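Local coordinates for protein histone acetyltransferase HPA2 and related acetyltransferases (Corynebacterium glutamicum ATCC 13032, PDB 2QEC) that probably transfers an acyl group, most likely acetyl from acetyl-coenzyme A, to an acceptor, as a member of the GNAT family, at residues A[4-17]-A[63-76]. The protein carries 1 engineered substitution. Residues are numbered along the deposited sequence; the frame is centred on the assembly and turned at random. Where two conformers were deposited one is given.
Sequences PTVLPATQADFPKI and IDVARDSEGEIVGV. With EDO (1,2-ethanediol), chain H; EDO (1,2-ethanediol), chain C.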
ATOM      1  N   PRO A   4     -15.683  10.834 -25.180  1.00 61.74           N
ATOM      2  CA  PRO A   4     -14.828  10.106 -26.103  1.00 58.36           C
ATOM      3  C   PRO A   4     -14.833   8.593 -25.878  1.00 57.27           C
ATOM      4  O   PRO A   4     -15.053   8.106 -24.758  1.00 61.79           O
ATOM      5  CB  PRO A   4     -13.451  10.688 -25.831  1.00 58.14           C
ATOM      6  CG  PRO A   4     -13.551  11.371 -24.532  1.00 59.22           C
ATOM      7  CD  PRO A   4     -14.934  11.844 -24.420  1.00 59.98           C
ATOM      8  N   THR A   5     -14.554   7.863 -26.943  1.00 51.93           N
ATOM      9  CA  THR A   5     -14.609   6.434 -26.901  0.50 49.31           C
ATOM     10  C   THR A   5     -13.174   5.884 -26.794  1.00 46.29           C
ATOM     11  O   THR A   5     -12.265   6.414 -27.403  1.00 47.27           O
ATOM     12  CB  THR A   5     -15.431   6.015 -28.088  0.50 48.45           C
ATOM     13  OG1 THR A   5     -16.774   6.453 -27.824  0.50 48.47           O
ATOM     14  CG2 THR A   5     -15.431   4.551 -28.316  0.50 50.19           C
ATOM     15  N   VAL A   6     -12.997   4.864 -25.965  1.00 43.55           N
ATOM     16  CA  VAL A   6     -11.671   4.374 -25.632  1.00 42.06           C
ATOM     17  C   VAL A   6     -11.467   2.961 -26.143  1.00 40.47           C
ATOM     18  O   VAL A   6     -12.294   2.096 -25.927  1.00 40.38           O
ATOM     19  CB  VAL A   6     -11.402   4.495 -24.112  1.00 41.20           C
ATOM     20  CG1 VAL A   6      -9.981   3.978 -23.774  1.00 39.54           C
ATOM     21  CG2 VAL A   6     -11.524   5.956 -23.649  1.00 42.87           C
ATOM     22  N   LEU A   7     -10.346   2.748 -26.840  1.00 42.74           N
ATOM     23  CA  LEU A   7      -9.920   1.462 -27.378  1.00 39.84           C
ATOM     24  C   LEU A   7      -8.394   1.311 -27.300  1.00 40.48           C
ATOM     25  O   LEU A   7      -7.647   2.309 -27.151  1.00 38.93           O
ATOM     26  CB  LEU A   7     -10.311   1.287 -28.832  1.00 38.24           C
ATOM     27  CG  LEU A   7     -11.807   1.322 -29.178  1.00 41.91           C
ATOM     28  CD1 LEU A   7     -12.006   1.471 -30.664  1.00 40.32           C
ATOM     29  CD2 LEU A   7     -12.496   0.078 -28.723  1.00 43.04           C
ATOM     30  N   PRO A   8      -7.930   0.067 -27.398  1.00 43.05           N
ATOM     31  CA  PRO A   8      -6.481  -0.122 -27.512  1.00 41.69           C
ATOM     32  C   PRO A   8      -5.939   0.546 -28.762  1.00 41.49           C
ATOM     33  O   PRO A   8      -6.631   0.623 -29.800  1.00 41.16           O
ATOM     34  CB  PRO A   8      -6.334  -1.661 -27.565  1.00 43.96           C
ATOM     35  CG  PRO A   8      -7.592  -2.195 -26.914  1.00 45.11           C
ATOM     36  CD  PRO A   8      -8.644  -1.234 -27.369  1.00 41.97           C
ATOM     37  N   ALA A   9      -4.707   1.058 -28.645  1.00 40.93           N
ATOM     38  CA  ALA A   9      -3.996   1.659 -29.762  1.00 40.15           C
ATOM     39  C   ALA A   9      -3.564   0.590 -30.735  1.00 41.92           C
ATOM     40  O   ALA A   9      -3.371  -0.560 -30.363  1.00 40.26           O
ATOM     41  CB  ALA A   9      -2.770   2.402 -29.270  1.00 41.15           C
ATOM     42  N   THR A  10      -3.356   1.005 -31.978  1.00 40.27           N
ATOM     43  CA  THR A  10      -2.718   0.169 -32.965  1.00 43.04           C
ATOM     44  C   THR A  10      -1.406   0.857 -33.350  1.00 41.57           C
ATOM     45  O   THR A  10      -1.159   2.029 -33.023  1.00 38.04           O
ATOM     46  CB  THR A  10      -3.583  -0.032 -34.229  1.00 44.76           C
ATOM     47  OG1 THR A  10      -3.624   1.183 -34.939  1.00 41.46           O
ATOM     48  CG2 THR A  10      -4.977  -0.406 -33.886  1.00 43.76           C
ATOM     49  N   GLN A  11      -0.536   0.110 -34.001  1.00 45.57           N
ATOM     50  CA  GLN A  11       0.784   0.627 -34.325  1.00 46.31           C
ATOM     51  C   GLN A  11       0.744   1.898 -35.139  1.00 45.56           C
ATOM     52  O   GLN A  11       1.537   2.804 -34.901  1.00 46.59           O
ATOM     53  CB  GLN A  11       1.618  -0.426 -35.044  1.00 48.60           C
ATOM     54  CG  GLN A  11       3.100  -0.255 -34.775  1.00 59.30           C
ATOM     55  CD  GLN A  11       3.825  -1.560 -34.815  1.00 70.74           C
ATOM     56  OE1 GLN A  11       4.016  -2.144 -35.887  1.00 78.34           O
ATOM     57  NE2 GLN A  11       4.231  -2.045 -33.643  1.00 81.68           N
ATOM     58  N   ALA A  12      -0.210   1.982 -36.052  1.00 45.34           N
ATOM     59  CA  ALA A  12      -0.390   3.162 -36.934  1.00 44.05           C
ATOM     60  C   ALA A  12      -0.620   4.458 -36.134  1.00 43.47           C
ATOM     61  O   ALA A  12      -0.356   5.576 -36.620  1.00 44.85           O
ATOM     62  CB  ALA A  12      -1.546   2.934 -37.827  1.00 44.09           C
ATOM     63  N   ASP A  13      -1.132   4.287 -34.921  1.00 41.98           N
ATOM     64  CA  ASP A  13      -1.452   5.401 -34.016  1.00 44.25           C
ATOM     65  C   ASP A  13      -0.262   5.927 -33.218  1.00 42.40           C
ATOM     66  O   ASP A  13      -0.378   6.958 -32.562  1.00 42.88           O
ATOM     67  CB  ASP A  13      -2.505   4.970 -32.975  1.00 39.90           C
ATOM     68  CG  ASP A  13      -3.813   4.459 -33.611  1.00 50.71           C
ATOM     69  OD1 ASP A  13      -4.319   5.113 -34.527  1.00 44.69           O
ATOM     70  OD2 ASP A  13      -4.360   3.461 -33.143  1.00 46.20           O
ATOM     71  N   PHE A  14       0.861   5.224 -33.220  1.00 43.34           N
ATOM     72  CA  PHE A  14       1.961   5.599 -32.321  1.00 46.63           C
ATOM     73  C   PHE A  14       2.504   7.038 -32.531  1.00 45.13           C
ATOM     74  O   PHE A  14       2.709   7.737 -31.544  1.00 44.56           O
ATOM     75  CB  PHE A  14       3.098   4.559 -32.325  1.00 49.00           C
ATOM     76  CG  PHE A  14       2.734   3.212 -31.701  1.00 53.84           C
ATOM     77  CD1 PHE A  14       1.494   2.976 -31.096  1.00 51.15           C
ATOM     78  CD2 PHE A  14       3.663   2.186 -31.700  1.00 55.28           C
ATOM     79  CE1 PHE A  14       1.204   1.763 -30.527  1.00 49.36           C
ATOM     80  CE2 PHE A  14       3.359   0.958 -31.137  1.00 52.95           C
ATOM     81  CZ  PHE A  14       2.118   0.749 -30.550  1.00 52.38           C
ATOM     82  N   PRO A  15       2.741   7.492 -33.790  1.00 45.89           N
ATOM     83  CA  PRO A  15       3.143   8.893 -33.936  1.00 45.19           C
ATOM     84  C   PRO A  15       2.247   9.926 -33.259  1.00 44.28           C
ATOM     85  O   PRO A  15       2.750  10.836 -32.600  1.00 41.57           O
ATOM     86  CB  PRO A  15       3.175   9.089 -35.447  1.00 46.76           C
ATOM     87  CG  PRO A  15       3.509   7.771 -35.967  1.00 50.01           C
ATOM     88  CD  PRO A  15       2.782   6.804 -35.079  1.00 45.44           C
ATOM     89  N   LYS A  16       0.934   9.792 -33.407  1.00 43.72           N
ATOM     90  CA  LYS A  16       0.003  10.756 -32.828  1.00 43.53           C
ATOM     91  C   LYS A  16      -0.004  10.632 -31.324  1.00 41.50           C
ATOM     92  O   LYS A  16      -0.117  11.603 -30.574  1.00 44.93           O
ATOM     93  CB  LYS A  16      -1.411  10.517 -33.379  1.00 42.85           C
ATOM     94  CG  LYS A  16      -2.461  11.452 -32.795  1.00 46.28           C
ATOM     95  CD  LYS A  16      -2.312  12.866 -33.361  1.00 52.46           C
ATOM     96  CE  LYS A  16      -3.149  13.856 -32.557  1.00 50.88           C
ATOM     97  NZ  LYS A  16      -4.582  13.466 -32.671  1.00 61.67           N
ATOM     98  N   ILE A  17       0.099   9.417 -30.878  1.00 41.80           N
ATOM     99  CA  ILE A  17       0.157   9.137 -29.427  1.00 40.28           C
ATOM    100  C   ILE A  17       1.342   9.912 -28.789  1.00 42.46           C
ATOM    101  O   ILE A  17       1.180  10.619 -27.788  1.00 41.89           O
ATOM    102  CB  ILE A  17       0.246   7.639 -29.211  1.00 44.34           C
ATOM    103  CG1 ILE A  17      -1.136   6.998 -29.385  1.00 48.84           C
ATOM    104  CG2 ILE A  17       0.749   7.298 -27.830  1.00 40.87           C
ATOM    105  CD1 ILE A  17      -1.112   5.537 -29.412  1.00 50.90           C
ATOM    106  N   ILE A  63      -1.831   0.331 -24.011  1.00 39.98           N
ATOM    107  CA  ILE A  63      -1.942   1.686 -24.485  1.00 40.31           C
ATOM    108  C   ILE A  63      -3.372   1.890 -24.945  1.00 38.92           C
ATOM    109  O   ILE A  63      -3.850   1.184 -25.839  1.00 38.02           O
ATOM    110  CB  ILE A  63      -0.976   1.935 -25.664  1.00 40.14           C
ATOM    111  CG1 ILE A  63       0.456   1.555 -25.269  1.00 42.16           C
ATOM    112  CG2 ILE A  63      -1.060   3.395 -26.152  1.00 44.82           C
ATOM    113  CD1 ILE A  63       1.422   1.516 -26.499  1.00 46.48           C
ATOM    114  N   ASP A  64      -4.072   2.786 -24.262  1.00 38.92           N
ATOM    115  CA  ASP A  64      -5.457   3.133 -24.604  1.00 40.62           C
ATOM    116  C   ASP A  64      -5.470   4.496 -25.274  1.00 39.28           C
ATOM    117  O   ASP A  64      -4.720   5.401 -24.885  1.00 39.73           O
ATOM    118  CB  ASP A  64      -6.316   3.159 -23.347  1.00 41.43           C
ATOM    119  CG  ASP A  64      -6.488   1.793 -22.712  1.00 42.54           C
ATOM    120  OD1 ASP A  64      -6.320   0.748 -23.410  1.00 48.19           O
ATOM    121  OD2 ASP A  64      -6.875   1.782 -21.518  1.00 47.39           O
ATOM    122  N   VAL A  65      -6.319   4.663 -26.286  1.00 41.96           N
ATOM    123  CA  VAL A  65      -6.552   5.963 -26.847  1.00 40.14           C
ATOM    124  C   VAL A  65      -8.026   6.317 -26.765  1.00 40.34           C
ATOM    125  O   VAL A  65      -8.885   5.453 -26.913  1.00 41.09           O
ATOM    126  CB  VAL A  65      -6.148   6.090 -28.360  1.00 41.45           C
ATOM    127  CG1 VAL A  65      -4.670   6.041 -28.502  1.00 46.09           C
ATOM    128  CG2 VAL A  65      -6.787   5.019 -29.231  1.00 39.44           C
ATOM    129  N   ALA A  66      -8.278   7.615 -26.612  1.00 41.93           N
ATOM    130  CA  ALA A  66      -9.602   8.222 -26.677  1.00 37.69           C
ATOM    131  C   ALA A  66      -9.682   9.016 -27.963  1.00 36.44           C
ATOM    132  O   ALA A  66      -8.758   9.759 -28.255  1.00 37.65           O
ATOM    133  CB  ALA A  66      -9.762   9.159 -25.510  1.00 39.71           C
ATOM    134  N   ARG A  67     -10.789   8.906 -28.684  1.00 36.91           N
ATOM    135  CA  ARG A  67     -10.997   9.627 -29.896  1.00 38.32           C
ATOM    136  C   ARG A  67     -12.244  10.451 -29.730  1.00 42.46           C
ATOM    137  O   ARG A  67     -13.201  10.013 -29.058  1.00 45.05           O
ATOM    138  CB  ARG A  67     -11.144   8.666 -31.083  1.00 39.42           C
ATOM    139  CG  ARG A  67      -9.859   7.827 -31.390  1.00 37.24           C
ATOM    140  CD  ARG A  67     -10.078   6.957 -32.619  1.00 39.75           C
ATOM    141  NE  ARG A  67      -8.842   6.305 -33.068  1.00 35.53           N
ATOM    142  CZ  ARG A  67      -8.435   5.101 -32.678  1.00 43.11           C
ATOM    143  NH1 ARG A  67      -9.155   4.361 -31.838  1.00 40.71           N
ATOM    144  NH2 ARG A  67      -7.291   4.626 -33.147  1.00 37.40           N
ATOM    145  N   ASP A  68     -12.251  11.604 -30.384  1.00 41.87           N
ATOM    146  CA  ASP A  68     -13.434  12.438 -30.404  1.00 44.40           C
ATOM    147  C   ASP A  68     -14.367  12.031 -31.549  1.00 46.06           C
ATOM    148  O   ASP A  68     -14.105  11.057 -32.267  1.00 44.25           O
ATOM    149  CB  ASP A  68     -13.047  13.917 -30.401  1.00 41.10           C
ATOM    150  CG  ASP A  68     -12.322  14.360 -31.641  1.00 47.67           C
ATOM    151  OD1 ASP A  68     -12.349  13.694 -32.671  1.00 44.10           O
ATOM    152  OD2 ASP A  68     -11.748  15.438 -31.579  1.00 42.58           O
ATOM    153  N   SER A  69     -15.455  12.777 -31.725  1.00 46.34           N
ATOM    154  CA  SER A  69     -16.489  12.406 -32.698  1.00 45.60           C
ATOM    155  C   SER A  69     -16.008  12.638 -34.113  1.00 44.88           C
ATOM    156  O   SER A  69     -16.576  12.105 -35.040  1.00 47.59           O
ATOM    157  CB  SER A  69     -17.783  13.192 -32.438  1.00 46.75           C
ATOM    158  OG  SER A  69     -17.604  14.549 -32.764  1.00 49.46           O
ATOM    159  N   GLU A  70     -14.951  13.431 -34.277  1.00 42.64           N
ATOM    160  CA  GLU A  70     -14.307  13.627 -35.581  1.00 42.12           C
ATOM    161  C   GLU A  70     -13.211  12.546 -35.912  1.00 41.23           C
ATOM    162  O   GLU A  70     -12.581  12.594 -36.960  1.00 42.78           O
ATOM    163  CB  GLU A  70     -13.729  15.035 -35.629  1.00 45.91           C
ATOM    164  CG  GLU A  70     -14.784  16.134 -35.312  1.00 54.72           C
ATOM    165  CD  GLU A  70     -14.777  16.653 -33.826  1.00 64.45           C
ATOM    166  OE1 GLU A  70     -14.482  15.907 -32.841  1.00 65.35           O
ATOM    167  OE2 GLU A  70     -15.083  17.855 -33.646  1.00 75.04           O
ATOM    168  N   GLY A  71     -13.020  11.591 -35.011  1.00 39.35           N
ATOM    169  CA  GLY A  71     -12.103  10.443 -35.216  1.00 39.12           C
ATOM    170  C   GLY A  71     -10.653  10.638 -34.785  1.00 38.26           C
ATOM    171  O   GLY A  71      -9.819   9.760 -35.007  1.00 35.68           O
ATOM    172  N   GLU A  72     -10.341  11.788 -34.196  1.00 38.94           N
ATOM    173  CA  GLU A  72      -8.953  12.073 -33.842  0.50 38.13           C
ATOM    174  C   GLU A  72      -8.675  11.659 -32.421  1.00 38.25           C
ATOM    175  O   GLU A  72      -9.543  11.729 -31.555  1.00 38.12           O
ATOM    176  CB  GLU A  72      -8.587  13.553 -34.048  0.50 39.93           C
ATOM    177  CG  GLU A  72      -8.779  14.088 -35.473  0.50 39.12           C
ATOM    178  CD  GLU A  72      -7.647  13.761 -36.484  0.50 49.29           C
ATOM    179  OE1 GLU A  72      -6.510  13.422 -36.069  0.50 38.49           O
ATOM    180  OE2 GLU A  72      -7.922  13.847 -37.723  0.50 43.81           O
ATOM    181  N   ILE A  73      -7.433  11.243 -32.205  1.00 37.61           N
ATOM    182  CA  ILE A  73      -6.964  10.852 -30.892  1.00 37.32           C
ATOM    183  C   ILE A  73      -6.775  12.121 -30.075  1.00 37.43           C
ATOM    184  O   ILE A  73      -6.108  13.074 -30.515  1.00 37.29           O
ATOM    185  CB  ILE A  73      -5.655  10.029 -30.977  1.00 36.55           C
ATOM    186  CG1 ILE A  73      -5.942   8.666 -31.636  1.00 39.32           C
ATOM    187  CG2 ILE A  73      -5.015   9.885 -29.605  1.00 40.06           C
ATOM    188  CD1 ILE A  73      -4.709   7.971 -32.165  1.00 40.57           C
ATOM    189  N   VAL A  74      -7.493  12.179 -28.957  1.00 35.74           N
ATOM    190  CA  VAL A  74      -7.489  13.337 -28.057  1.00 38.32           C
ATOM    191  C   VAL A  74      -6.973  13.008 -26.649  1.00 39.95           C
ATOM    192  O   VAL A  74      -6.825  13.890 -25.807  1.00 39.26           O
ATOM    193  CB  VAL A  74      -8.912  13.983 -27.949  1.00 39.61           C
ATOM    194  CG1 VAL A  74      -9.252  14.681 -29.232  1.00 43.26           C
ATOM    195  CG2 VAL A  74      -9.979  12.970 -27.578  1.00 44.04           C
ATOM    196  N   GLY A  75      -6.668  11.751 -26.417  1.00 40.12           N
ATOM    197  CA  GLY A  75      -6.064  11.346 -25.147  1.00 41.29           C
ATOM    198  C   GLY A  75      -5.443   9.984 -25.252  1.00 42.83           C
ATOM    199  O   GLY A  75      -5.776   9.197 -26.150  1.00 43.43           O
ATOM    200  N   VAL A  76      -4.523   9.737 -24.335  1.00 40.74           N
ATOM    201  CA  VAL A  76      -3.819   8.477 -24.256  0.50 41.10           C
ATOM    202  C   VAL A  76      -3.542   8.143 -22.789  1.00 40.54           C
ATOM    203  O   VAL A  76      -3.302   9.035 -21.956  1.00 42.12           O
ATOM    204  CB  VAL A  76      -2.520   8.467 -25.142  0.50 42.18           C
ATOM    205  CG1 VAL A  76      -1.462   9.474 -24.667  0.50 38.65           C
ATOM    206  CG2 VAL A  76      -1.927   7.066 -25.254  0.50 43.41           C
TER
HETATM  207  C1  EDO H 210      -4.406  -1.313 -24.784  1.00 29.22           C
HETATM  208  O1  EDO H 210      -5.530  -1.740 -24.076  1.00 39.19           O
HETATM  209  C2  EDO H 210      -3.506  -2.399 -25.327  1.00 46.43           C
HETATM  210  O2  EDO H 210      -2.358  -1.777 -25.900  1.00 32.57           O
HETATM  211  C1  EDO C 205      -0.516  -1.182 -28.232  1.00 57.11           C
HETATM  212  O1  EDO C 205      -1.951  -1.270 -28.253  1.00 53.89           O
HETATM  213  C2  EDO C 205       0.096  -2.561 -28.491  1.00 61.22           C
HETATM  214  O2  EDO C 205       0.659  -2.611 -29.804  1.00 67.42           O
HETATM  215  O   HOH W   1     -10.919   4.986 -29.618  1.00 34.97           O
HETATM  216  O   HOH W   2     -15.856   8.792 -29.985  1.00 37.41           O
HETATM  217  O   HOH W   3      -7.561   1.889 -31.804  1.00 30.41           O
HETATM  218  O   HOH W   4      -5.762  11.433 -34.603  1.00 27.07           O
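The guanidinium of Arg67 meets Asp13 at its edge: NH2 forms a salt bridge with Asp13 OD2 at 3.2 Å, the carboxylate plane turned 61° from the guanidinium plane. Asp13 OD1 and a water also lie at that edge, in the guanidinium plane. One face of the guanidinium lies over Val65 CG2, and Leu7 CD1 approaches it obliquely. An extended chain from CG to NE carries the group along the sheet surface, where NH1 donates to two waters, one bound to Thr5 O, the other, the in-plane one, to Pro8 O. Two bonds from Thr10, through N and OG1, hold Asp13 OD2, the oxygen that meets Arg67 NH2, from one face of the carboxylate. The Phe14 ring has Gln11 CA over the centre of one face and an ethanediol hydroxyl at its edge, while Ile63 CD1 comes in obliquely, 4.0 Å from Phe14 CE1.

Beneath these groups, strands 5-8 and 63-67 pair antiparallel. Leu7 and Val65 exchange backbone bonds, the shorter from Val65 N to Leu7 O at 2.8 Å. Lys16 runs alongside Ile73, pointing the opposite way, its chi2 bend (73°) helping to bring NZ to a lone pair of Ile73 O at 2.7 Å; a water links NZ to Ile73 N. Ile17 CD1 packs on Val65 CG1 at 3.7 Å and on Ile63 CG2.

The principle is that of an edge strand followed by a covering helix: strand 5-8 adds the outer edge of the GNAT sheet, and the chain then turns into helix 14-25, which packs over the two neighbouring strands. On the opposite face Val6, with Asp64 at its side, packs on helix 142-154. Phe14, Ile17 and Ile63 pack against helix 43-60.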